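Local coordinates for protein D-hydantoinase (Ralstonia pickettii, PDB 1NFG) that probably catalyses the stereospecific hydrolysis of the cyclic amide bond in D-hydantoin derivatives, as a zinc-dependent member of the hydantoinase/dihydropyrimidinase family, at residues V297-N300 / A301-N304; S316-F319 / K320-D324. All coordinates share one frame; numbering follows the deposited sequence.

Interaction 1 of 2, residues V297-N300 / A301-N304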
loop_
_atom_site.group_PDB
_atom_site.type_symbol
_atom_site.label_atom_id
_atom_site.label_comp_id
_atom_site.label_asym_id
_atom_site.label_seq_id
_atom_site.Cartn_x
_atom_site.Cartn_y
_atom_site.Cartn_z
ATOM N N VAL A 297 -1.368 -4.843 -16.309
ATOM C CA VAL A 297 -1.383 -3.734 -15.377
ATOM C C VAL A 297 -1.621 -2.422 -16.110
ATOM O O VAL A 297 -2.490 -1.638 -15.727
ATOM C CB VAL A 297 -0.047 -3.649 -14.601
ATOM C CG1 VAL A 297 0.090 -2.296 -13.923
ATOM C CG2 VAL A 297 0.009 -4.754 -13.564
ATOM N N LEU A 298 -0.847 -2.196 -17.170
ATOM C CA LEU A 298 -0.945 -0.971 -17.959
ATOM C C LEU A 298 -2.300 -0.829 -18.659
ATOM O O LEU A 298 -2.933 0.235 -18.591
ATOM C CB LEU A 298 0.200 -0.915 -18.981
ATOM C CG LEU A 298 1.610 -0.781 -18.385
ATOM C CD1 LEU A 298 2.649 -0.960 -19.478
ATOM C CD2 LEU A 298 1.765 0.574 -17.692
ATOM N N TRP A 299 -2.745 -1.886 -19.333
ATOM C CA TRP A 299 -4.040 -1.834 -19.996
ATOM C C TRP A 299 -5.143 -1.543 -18.976
ATOM O O TRP A 299 -6.046 -0.761 -19.261
ATOM C CB TRP A 299 -4.344 -3.144 -20.722
ATOM C CG TRP A 299 -3.701 -3.279 -22.092
ATOM C CD1 TRP A 299 -2.767 -4.203 -22.472
ATOM C CD2 TRP A 299 -4.004 -2.511 -23.271
ATOM N NE1 TRP A 299 -2.477 -4.064 -23.810
ATOM C CE2 TRP A 299 -3.222 -3.035 -24.324
ATOM C CE3 TRP A 299 -4.863 -1.437 -23.539
ATOM C CZ2 TRP A 299 -3.274 -2.521 -25.626
ATOM C CZ3 TRP A 299 -4.914 -0.925 -24.838
ATOM C CH2 TRP A 299 -4.124 -1.469 -25.860
ATOM N N ASN A 300 -5.076 -2.157 -17.791
ATOM C CA ASN A 300 -6.093 -1.905 -16.770
ATOM C C ASN A 300 -6.036 -0.454 -16.361
ATOM O O ASN A 300 -7.069 0.190 -16.188
ATOM C CB ASN A 300 -5.898 -2.781 -15.524
ATOM C CG ASN A 300 -6.281 -4.241 -15.760
ATOM O OD1 ASN A 300 -7.176 -4.542 -16.559
ATOM N ND2 ASN A 300 -5.613 -5.154 -15.051
ATOM N N ALA A 301 -4.821 0.064 -16.211
ATOM C CA ALA A 301 -4.642 1.454 -15.823
ATOM C C ALA A 301 -5.246 2.352 -16.896
ATOM O O ALA A 301 -5.867 3.368 -16.584
ATOM C CB ALA A 301 -3.172 1.759 -15.641
ATOM N N LEU A 302 -5.060 1.975 -18.161
ATOM C CA LEU A 302 -5.614 2.748 -19.274
ATOM C C LEU A 302 -7.133 2.780 -19.147
ATOM O O LEU A 302 -7.738 3.849 -19.129
ATOM C CB LEU A 302 -5.240 2.109 -20.614
ATOM C CG LEU A 302 -4.127 2.669 -21.516
ATOM C CD1 LEU A 302 -3.465 3.879 -20.889
ATOM C CD2 LEU A 302 -3.117 1.570 -21.802
ATOM N N ARG A 303 -7.737 1.597 -19.040
ATOM C CA ARG A 303 -9.186 1.466 -18.924
ATOM C C ARG A 303 -9.744 2.243 -17.748
ATOM O O ARG A 303 -10.886 2.701 -17.786
ATOM C CB ARG A 303 -9.588 -0.004 -18.794
ATOM C CG ARG A 303 -11.092 -0.214 -18.909
ATOM C CD ARG A 303 -11.512 -1.672 -18.753
ATOM N NE ARG A 303 -11.455 -2.121 -17.365
ATOM C CZ ARG A 303 -10.438 -2.791 -16.832
ATOM N NH1 ARG A 303 -9.379 -3.099 -17.572
ATOM N NH2 ARG A 303 -10.483 -3.159 -15.556
ATOM N N ASN A 304 -8.943 2.395 -16.700
ATOM C CA ASN A 304 -9.386 3.136 -15.529
ATOM C C ASN A 304 -9.089 4.629 -15.637
ATOM O O ASN A 304 -9.368 5.398 -14.713
ATOM C CB ASN A 304 -8.749 2.550 -14.271
ATOM C CG ASN A 304 -9.438 1.278 -13.815
ATOM O OD1 ASN A 304 -10.608 1.302 -13.424
ATOM N ND2 ASN A 304 -8.723 0.160 -13.869
#
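The carbonyl oxygen of N300 is gripped twice by N304: by its backbone N, 2.9 Å from N300 O, and by its amide, with N304 ND2 2.8 Å from the same oxygen in a weak, bent bond. N304, the first residue beyond helix 292-303, thus closes its last turn with main chain and side chain together, while N304 OD1 turns to K251 of the second subunit. Upstream, the helical i to i+4 ladder is regular, R303 N reaching W299 O at 2.9 Å. Alongside it, the side chains of N300 and R303 run the same way. R303 leaves the backbone with CG anti to N (chi1 -170°) and folds back at chi3, bringing NH1 to within 2.8 Å of N300 OD1. That bond is almost straight, 176° at the hydrogen, and OD1 lies in the guanidinium plane although the amide itself stands nearly perpendicular to it. On another side of the helix, L302 CD2 meets W299 CE3 obliquely at 3.9 Å, with R355 making a cation-pi contact to the indole. The chemistry divides accordingly: L298, W299 and L302 pack on L266 or F307, V297 and A301 on helix 241-253, whereas amides and guanidinium finish the helix where the second subunit approaches.

Interaction 2 of 2, residues S316-F319 / K320-D324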
loop_
_atom_site.group_PDB
_atom_site.type_symbol
_atom_site.label_atom_id
_atom_site.label_comp_id
_atom_site.label_asym_id
_atom_site.label_seq_id
_atom_site.Cartn_x
_atom_site.Cartn_y
_atom_site.Cartn_z
ATOM N N SER A 316 14.880 6.118 -34.423
ATOM C CA SER A 316 15.246 5.453 -35.659
ATOM C C SER A 316 16.714 5.064 -35.725
ATOM O O SER A 316 17.544 5.811 -36.240
ATOM C CB SER A 316 14.878 6.347 -36.849
ATOM O OG SER A 316 15.146 7.712 -36.558
ATOM N N TRP A 317 17.035 3.891 -35.191
ATOM C CA TRP A 317 18.401 3.397 -35.225
ATOM C C TRP A 317 18.394 2.143 -36.087
ATOM O O TRP A 317 17.929 1.088 -35.657
ATOM C CB TRP A 317 18.890 3.065 -33.819
ATOM C CG TRP A 317 18.891 4.235 -32.895
ATOM C CD1 TRP A 317 18.255 4.322 -31.689
ATOM C CD2 TRP A 317 19.554 5.490 -33.091
ATOM N NE1 TRP A 317 18.477 5.554 -31.124
ATOM C CE2 TRP A 317 19.271 6.292 -31.961
ATOM C CE3 TRP A 317 20.358 6.016 -34.109
ATOM C CZ2 TRP A 317 19.765 7.597 -31.820
ATOM C CZ3 TRP A 317 20.850 7.314 -33.971
ATOM C CH2 TRP A 317 20.550 8.089 -32.833
ATOM N N LEU A 318 18.890 2.272 -37.311
ATOM C CA LEU A 318 18.934 1.156 -38.241
ATOM C C LEU A 318 19.421 -0.097 -37.549
ATOM O O LEU A 318 20.391 -0.064 -36.791
ATOM C CB LEU A 318 19.864 1.469 -39.412
ATOM C CG LEU A 318 19.496 2.637 -40.322
ATOM C CD1 LEU A 318 20.592 2.802 -41.359
ATOM C CD2 LEU A 318 18.150 2.385 -40.991
ATOM N N PHE A 319 18.740 -1.205 -37.803
ATOM C CA PHE A 319 19.146 -2.455 -37.201
ATOM C C PHE A 319 20.547 -2.763 -37.703
ATOM O O PHE A 319 21.400 -3.226 -36.944
ATOM C CB PHE A 319 18.200 -3.583 -37.597
ATOM C CG PHE A 319 18.628 -4.924 -37.090
ATOM C CD1 PHE A 319 18.864 -5.124 -35.731
ATOM C CD2 PHE A 319 18.803 -5.989 -37.964
ATOM C CE1 PHE A 319 19.271 -6.365 -35.251
ATOM C CE2 PHE A 319 19.210 -7.236 -37.496
ATOM C CZ PHE A 319 19.445 -7.425 -36.136
ATOM N N LYS A 320 20.780 -2.496 -38.986
ATOM C CA LYS A 320 22.084 -2.748 -39.577
ATOM C C LYS A 320 23.051 -1.597 -39.308
ATOM O O LYS A 320 24.049 -1.753 -38.603
ATOM C CB LYS A 320 21.957 -2.970 -41.077
ATOM C CG LYS A 320 23.236 -3.506 -41.678
ATOM C CD LYS A 320 23.088 -3.852 -43.148
ATOM C CE LYS A 320 24.386 -4.434 -43.704
ATOM N NZ LYS A 320 24.245 -4.812 -45.141
ATOM N N GLY A 321 22.760 -0.430 -39.850
ATOM C CA GLY A 321 23.658 0.683 -39.619
ATOM C C GLY A 321 23.990 1.068 -38.178
ATOM O O GLY A 321 25.159 1.265 -37.852
ATOM N N HIS A 322 22.984 1.154 -37.309
ATOM C CA HIS A 322 23.199 1.595 -35.927
ATOM C C HIS A 322 23.231 0.568 -34.787
ATOM O O HIS A 322 24.140 0.589 -33.956
ATOM C CB HIS A 322 22.163 2.673 -35.605
ATOM C CG HIS A 322 22.043 3.719 -36.669
ATOM N ND1 HIS A 322 23.069 4.583 -36.983
ATOM C CD2 HIS A 322 21.036 4.006 -37.526
ATOM C CE1 HIS A 322 22.700 5.357 -37.988
ATOM N NE2 HIS A 322 21.469 5.026 -38.337
ATOM N N LYS A 323 22.233 -0.309 -34.725
ATOM C CA LYS A 323 22.185 -1.319 -33.666
ATOM C C LYS A 323 23.463 -2.157 -33.680
ATOM O O LYS A 323 23.924 -2.641 -32.642
ATOM C CB LYS A 323 20.963 -2.228 -33.859
ATOM C CG LYS A 323 19.620 -1.521 -33.697
ATOM C CD LYS A 323 19.419 -1.016 -32.271
ATOM C CE LYS A 323 18.060 -0.367 -32.094
ATOM N NZ LYS A 323 17.837 0.009 -30.680
ATOM N N ASP A 324 24.027 -2.306 -34.874
ATOM C CA ASP A 324 25.241 -3.073 -35.091
ATOM C C ASP A 324 26.391 -2.775 -34.141
ATOM O O ASP A 324 27.066 -3.695 -33.683
ATOM C CB ASP A 324 25.721 -2.883 -36.527
ATOM C CG ASP A 324 25.372 -4.056 -37.406
ATOM O OD1 ASP A 324 25.650 -5.204 -36.992
ATOM O OD2 ASP A 324 24.831 -3.846 -38.508
#
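The backbone doubles back beyond L318, whose carbonyl oxygen accepts H322 N at 2.9 Å and K323 N at 2.8 Å, making a pi-turn (i+5 to i) with an i+4 bond sharing its acceptor, in the loop that follows strand 310-311 of the amidohydrolase TIM barrel. The two donors use the oxygen differently: K323 N lies nearly along the C=O axis with an N-H angle of 171°, whereas H322 N sits above the carbonyl plane and makes a more bent bond. W317 and H322 form a T-shaped pair, the indole presenting its edge to one face of the imidazole, with ring centroids 5.5 Å apart and planes at 76°. The leading atom is W317 CE3, 3.8 Å from H322 CG. L318 CG and CD1 come from the other side of the imidazole plane, with L318 CG 3.7 Å from H322 NE2. F319 points its CG anti to the backbone N (chi1 176°), which brings F319 CD1 to 4.0 Å from K323 CB; the ring also has a cation-pi partner in K282. The ammonium group of K323 bonds to the carbonyl oxygens of P334 and G336. Those residues flank N335, a probable substrate-binding residue as in relatives, and W317 NE1 makes a weak hydrogen bond to N335 O, which probably places the turn next to the substrate pocket. On its way there the lysine chain runs alongside W317, with K323 CE 3.9 Å from W317 CB.

Interaction 1 comes first along the chain, at the end of helix 292-303; strand 310-311 of the barrel then intervenes, and interaction 2 follows in the loop beyond that strand and before helix 343-352. Their centres are 32 Å apart and their nearest atoms about 19 Å, with no touch between them, though both belong to the amidohydrolase domain. In interaction 1, N300, R303 and N304 reach the second subunit of the assembly. Interaction 2 meets no other chain, and its start lies near the metal site, the side chain of W317 being about 10 Å from a zinc ion. The strand between them leads to the zinc ligand D313, joining an outer helix to the active-site loops: local contacts thus finish quite different parts of one fold.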